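4-alpha-glucanotransferase (PDB 6M6T) is an amylomaltase, also named disproportionating enzyme, a glucanotransferase of the TIM-barrel clan that binds glycan in two pockets. Local coordinates at residues 196-207 with 286-294. Sequence-based numbering, arbitrary orientation.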
loop_
_atom_site.group_PDB
_atom_site.type_symbol
_atom_site.label_atom_id
_atom_site.label_comp_id
_atom_site.label_asym_id
_atom_site.label_seq_id
_atom_site.Cartn_x
_atom_site.Cartn_y
_atom_site.Cartn_z
ATOM N N TYR A 196 -14.468 4.751 5.550
ATOM C CA TYR A 196 -14.882 4.990 4.176
ATOM C C TYR A 196 -15.472 6.386 4.003
ATOM O O TYR A 196 -15.184 7.051 3.003
ATOM C CB TYR A 196 -15.850 3.902 3.721
ATOM C CG TYR A 196 -15.098 2.721 3.178
ATOM C CD1 TYR A 196 -14.277 1.966 4.015
ATOM C CD2 TYR A 196 -15.171 2.373 1.827
ATOM C CE1 TYR A 196 -13.564 0.877 3.536
ATOM C CE2 TYR A 196 -14.455 1.284 1.331
ATOM C CZ TYR A 196 -13.652 0.548 2.197
ATOM O OH TYR A 196 -12.932 -0.523 1.739
ATOM N N LYS A 197 -16.276 6.858 4.969
ATOM C CA LYS A 197 -16.814 8.221 4.911
ATOM C C LYS A 197 -15.692 9.260 4.769
ATOM O O LYS A 197 -15.691 10.079 3.833
ATOM C CB LYS A 197 -17.663 8.474 6.163
ATOM C CG LYS A 197 -18.559 9.708 6.148
ATOM C CD LYS A 197 -18.393 10.504 7.452
ATOM C CE LYS A 197 -19.699 11.147 7.906
ATOM N NZ LYS A 197 -20.354 11.876 6.786
ATOM N N GLN A 198 -14.692 9.193 5.661
ATOM C CA GLN A 198 -13.577 10.142 5.630
ATOM C C GLN A 198 -12.733 9.982 4.369
ATOM O O GLN A 198 -12.383 10.976 3.709
ATOM C CB GLN A 198 -12.721 9.977 6.889
ATOM C CG GLN A 198 -13.585 10.065 8.137
ATOM C CD GLN A 198 -12.875 10.597 9.362
ATOM O OE1 GLN A 198 -11.660 10.486 9.500
ATOM N NE2 GLN A 198 -13.649 11.171 10.280
ATOM N N TRP A 199 -12.405 8.734 4.014
ATOM C CA TRP A 199 -11.560 8.499 2.854
ATOM C C TRP A 199 -12.215 9.006 1.576
ATOM O O TRP A 199 -11.549 9.602 0.728
ATOM C CB TRP A 199 -11.226 7.016 2.693
ATOM C CG TRP A 199 -10.797 6.799 1.283
ATOM C CD1 TRP A 199 -11.557 6.334 0.244
ATOM C CD2 TRP A 199 -9.533 7.150 0.735
ATOM N NE1 TRP A 199 -10.819 6.352 -0.917
ATOM C CE2 TRP A 199 -9.573 6.850 -0.638
ATOM C CE3 TRP A 199 -8.362 7.680 1.276
ATOM C CZ2 TRP A 199 -8.493 7.068 -1.472
ATOM C CZ3 TRP A 199 -7.285 7.880 0.451
ATOM C CH2 TRP A 199 -7.355 7.577 -0.911
ATOM N N PHE A 200 -13.504 8.750 1.391
ATOM C CA PHE A 200 -14.120 9.197 0.154
ATOM C C PHE A 200 -14.319 10.705 0.150
ATOM O O PHE A 200 -14.265 11.325 -0.919
ATOM C CB PHE A 200 -15.416 8.429 -0.094
ATOM C CG PHE A 200 -15.183 7.090 -0.794
ATOM C CD1 PHE A 200 -14.508 7.042 -2.019
ATOM C CD2 PHE A 200 -15.584 5.892 -0.209
ATOM C CE1 PHE A 200 -14.267 5.849 -2.655
ATOM C CE2 PHE A 200 -15.355 4.695 -0.836
ATOM C CZ PHE A 200 -14.693 4.668 -2.075
ATOM N N GLU A 201 -14.475 11.325 1.328
ATOM C CA GLU A 201 -14.387 12.782 1.387
ATOM C C GLU A 201 -13.047 13.277 0.845
ATOM O O GLU A 201 -12.995 14.203 0.023
ATOM C CB GLU A 201 -14.591 13.263 2.820
ATOM C CG GLU A 201 -16.035 13.602 3.165
ATOM C CD GLU A 201 -16.248 13.694 4.668
ATOM O OE1 GLU A 201 -17.412 13.541 5.117
ATOM O OE2 GLU A 201 -15.236 13.901 5.391
ATOM N N LEU A 202 -11.950 12.676 1.311
ATOM C CA LEU A 202 -10.629 13.085 0.838
ATOM C C LEU A 202 -10.464 12.835 -0.665
ATOM O O LEU A 202 -9.955 13.692 -1.402
ATOM C CB LEU A 202 -9.538 12.367 1.625
ATOM C CG LEU A 202 -8.160 12.833 1.152
ATOM C CD1 LEU A 202 -7.992 14.302 1.467
ATOM C CD2 LEU A 202 -7.028 12.023 1.761
ATOM N N LYS A 203 -10.874 11.659 -1.137
ATOM C CA LYS A 203 -10.761 11.375 -2.562
ATOM C C LYS A 203 -11.609 12.341 -3.391
ATOM O O LYS A 203 -11.217 12.707 -4.501
ATOM C CB LYS A 203 -11.140 9.913 -2.848
ATOM C CG LYS A 203 -11.385 9.583 -4.319
ATOM C CD LYS A 203 -10.890 8.203 -4.698
ATOM C CE LYS A 203 -11.131 7.926 -6.177
ATOM N NZ LYS A 203 -12.530 7.508 -6.443
ATOM N N GLU A 204 -12.744 12.798 -2.861
ATOM C CA GLU A 204 -13.565 13.745 -3.607
ATOM C C GLU A 204 -12.911 15.130 -3.657
ATOM O O GLU A 204 -12.879 15.768 -4.717
ATOM C CB GLU A 204 -14.970 13.812 -2.992
ATOM C CG GLU A 204 -16.048 14.394 -3.913
ATOM C CD GLU A 204 -16.243 15.903 -3.747
ATOM O OE1 GLU A 204 -15.393 16.542 -3.085
ATOM O OE2 GLU A 204 -17.240 16.452 -4.286
ATOM N N TYR A 205 -12.379 15.608 -2.531
ATOM C CA TYR A 205 -11.599 16.842 -2.553
ATOM C C TYR A 205 -10.489 16.756 -3.600
ATOM O O TYR A 205 -10.385 17.601 -4.507
ATOM C CB TYR A 205 -11.020 17.096 -1.162
ATOM C CG TYR A 205 -10.375 18.450 -0.978
ATOM C CD1 TYR A 205 -11.143 19.607 -0.895
ATOM C CD2 TYR A 205 -8.995 18.569 -0.870
ATOM C CE1 TYR A 205 -10.548 20.846 -0.722
ATOM C CE2 TYR A 205 -8.388 19.799 -0.693
ATOM C CZ TYR A 205 -9.166 20.936 -0.616
ATOM O OH TYR A 205 -8.554 22.167 -0.450
ATOM N N ALA A 206 -9.687 15.698 -3.515
ATOM C CA ALA A 206 -8.577 15.521 -4.437
ATOM C C ALA A 206 -9.053 15.545 -5.884
ATOM O O ALA A 206 -8.531 16.307 -6.706
ATOM C CB ALA A 206 -7.860 14.213 -4.122
ATOM N N ASN A 207 -10.058 14.725 -6.211
ATOM C CA ASN A 207 -10.523 14.623 -7.593
ATOM C C ASN A 207 -11.008 15.973 -8.109
ATOM O O ASN A 207 -10.667 16.381 -9.228
ATOM C CB ASN A 207 -11.638 13.572 -7.705
ATOM C CG ASN A 207 -11.111 12.125 -7.658
ATOM O OD1 ASN A 207 -9.907 11.886 -7.753
ATOM N ND2 ASN A 207 -12.022 11.161 -7.519
ATOM N N GLY A 286 -11.098 -1.907 -6.239
ATOM C CA GLY A 286 -9.882 -1.119 -6.309
ATOM C C GLY A 286 -10.059 0.103 -7.185
ATOM O O GLY A 286 -9.682 1.227 -6.816
ATOM N N VAL A 287 -10.656 -0.111 -8.360
ATOM C CA VAL A 287 -10.967 1.002 -9.251
ATOM C C VAL A 287 -12.086 1.890 -8.701
ATOM O O VAL A 287 -12.275 3.005 -9.191
ATOM C CB VAL A 287 -11.319 0.473 -10.648
ATOM C CG1 VAL A 287 -10.273 -0.541 -11.103
ATOM C CG2 VAL A 287 -12.712 -0.138 -10.649
ATOM N N LYS A 288 -12.861 1.438 -7.716
ATOM C CA LYS A 288 -13.689 2.423 -7.028
ATOM C C LYS A 288 -12.946 3.100 -5.878
ATOM O O LYS A 288 -13.173 4.285 -5.607
ATOM C CB LYS A 288 -15.000 1.805 -6.510
ATOM C CG LYS A 288 -15.977 2.891 -6.010
ATOM C CD LYS A 288 -17.201 2.371 -5.241
ATOM C CE LYS A 288 -17.902 3.510 -4.452
ATOM N NZ LYS A 288 -19.345 3.695 -4.802
ATOM N N MET A 289 -12.046 2.383 -5.203
ATOM C CA MET A 289 -11.316 2.999 -4.103
ATOM C C MET A 289 -10.371 4.078 -4.600
ATOM O O MET A 289 -10.034 4.999 -3.853
ATOM C CB MET A 289 -10.538 1.939 -3.320
ATOM C CG MET A 289 -11.299 1.354 -2.118
ATOM S SD MET A 289 -11.605 2.498 -0.736
ATOM C CE MET A 289 -9.952 3.125 -0.362
ATOM N N TYR A 290 -9.942 3.993 -5.850
ATOM C CA TYR A 290 -8.868 4.838 -6.339
ATOM C C TYR A 290 -9.231 5.393 -7.704
ATOM O O TYR A 290 -10.334 5.173 -8.226
ATOM C CB TYR A 290 -7.558 4.047 -6.382
ATOM C CG TYR A 290 -7.287 3.352 -5.067
ATOM C CD1 TYR A 290 -7.148 4.083 -3.884
ATOM C CD2 TYR A 290 -7.199 1.977 -4.992
ATOM C CE1 TYR A 290 -6.896 3.455 -2.671
ATOM C CE2 TYR A 290 -6.955 1.340 -3.778
ATOM C CZ TYR A 290 -6.805 2.082 -2.628
ATOM O OH TYR A 290 -6.555 1.439 -1.440
ATOM N N ASP A 291 -8.300 6.162 -8.261
ATOM C CA ASP A 291 -8.376 6.613 -9.643
ATOM C C ASP A 291 -7.448 5.808 -10.553
ATOM O O ASP A 291 -7.756 5.598 -11.735
ATOM C CB ASP A 291 -8.022 8.105 -9.736
ATOM C CG ASP A 291 -8.809 8.984 -8.740
ATOM O OD1 ASP A 291 -10.049 9.115 -8.883
ATOM O OD2 ASP A 291 -8.183 9.563 -7.818
ATOM N N TYR A 292 -6.329 5.333 -10.013
ATOM C CA TYR A 292 -5.399 4.484 -10.734
ATOM C C TYR A 292 -4.943 3.397 -9.778
ATOM O O TYR A 292 -4.437 3.708 -8.700
ATOM C CB TYR A 292 -4.189 5.286 -11.254
ATOM C CG TYR A 292 -4.384 5.867 -12.628
ATOM C CD1 TYR A 292 -5.126 7.017 -12.817
ATOM C CD2 TYR A 292 -3.836 5.252 -13.743
ATOM C CE1 TYR A 292 -5.319 7.542 -14.070
ATOM C CE2 TYR A 292 -4.021 5.775 -15.018
ATOM C CZ TYR A 292 -4.765 6.918 -15.172
ATOM O OH TYR A 292 -4.952 7.438 -16.432
ATOM N N LEU A 293 -5.091 2.139 -10.171
ATOM C CA LEU A 293 -4.711 1.021 -9.325
ATOM C C LEU A 293 -3.360 0.466 -9.751
ATOM O O LEU A 293 -3.112 0.241 -10.937
ATOM C CB LEU A 293 -5.761 -0.089 -9.380
ATOM C CG LEU A 293 -5.623 -1.212 -8.350
ATOM C CD1 LEU A 293 -6.150 -0.762 -6.969
ATOM C CD2 LEU A 293 -6.321 -2.478 -8.845
ATOM N N ARG A 294 -2.510 0.204 -8.769
ATOM C CA ARG A 294 -1.158 -0.295 -8.964
ATOM C C ARG A 294 -1.109 -1.698 -8.380
ATOM O O ARG A 294 -1.123 -1.858 -7.153
ATOM C CB ARG A 294 -0.157 0.627 -8.276
ATOM C CG ARG A 294 1.249 0.087 -8.205
ATOM C CD ARG A 294 1.832 0.309 -6.823
ATOM N NE ARG A 294 3.290 0.418 -6.816
ATOM C CZ ARG A 294 4.112 -0.422 -6.191
ATOM N NH1 ARG A 294 5.428 -0.213 -6.258
ATOM N NH2 ARG A 294 3.627 -1.460 -5.504
#
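Two neighbouring alpha-helices of a TIM-type beta/alpha barrel meet where the C-terminal turn of helix 277-289 and the bend into strand 292-295 rest on helix 182-208, with Met289 set among Tyr196, Trp199 and Phe200. The Met289 chain is bent at chi2 and chi3 (-54°), which returns its thioether to helix 182-208 although its CB points away. Its CE lies over one face of the Trp199 indole, 3.6 Å from the centroid of the five-membered ring and 22° off the normal, a CH-pi contact. The sulfur makes Met-aromatic contacts: SD is 3.7 Å from Tyr196 CE2 and approaches both that ring and the indole obliquely. Lys203 CB lies over the opposite indole face, toward its rim.

The last carbonyls of helix 277-289 meet polar groups of helix 182-208. Trp199 NE1 gives Met289 O a weak hydrogen bond of 3.3 Å, bent to 135° at the hydrogen, while Lys203 NZ reaches Lys288 O at 3.4 Å, also weakly. Lys288 O additionally lies in the plane of the Phe200 ring, at its edge, 3.5 Å from CE1. Bent at chi2 and chi4, the Lys203 chain runs past Asp291 in the opposite direction and forms a long salt bridge, 3.8 Å from NZ to OD1.

Asp291 OD2 accepts a hydrogen bond from the backbone N of Ile213, tying this turn to strand 212-217, which follows helix 182-208 and pairs in parallel with strand 292-295. Trp199 and Tyr290 both touch Ile213, and helix 27-38 packs against helix 182-208 through Leu202 and Tyr205.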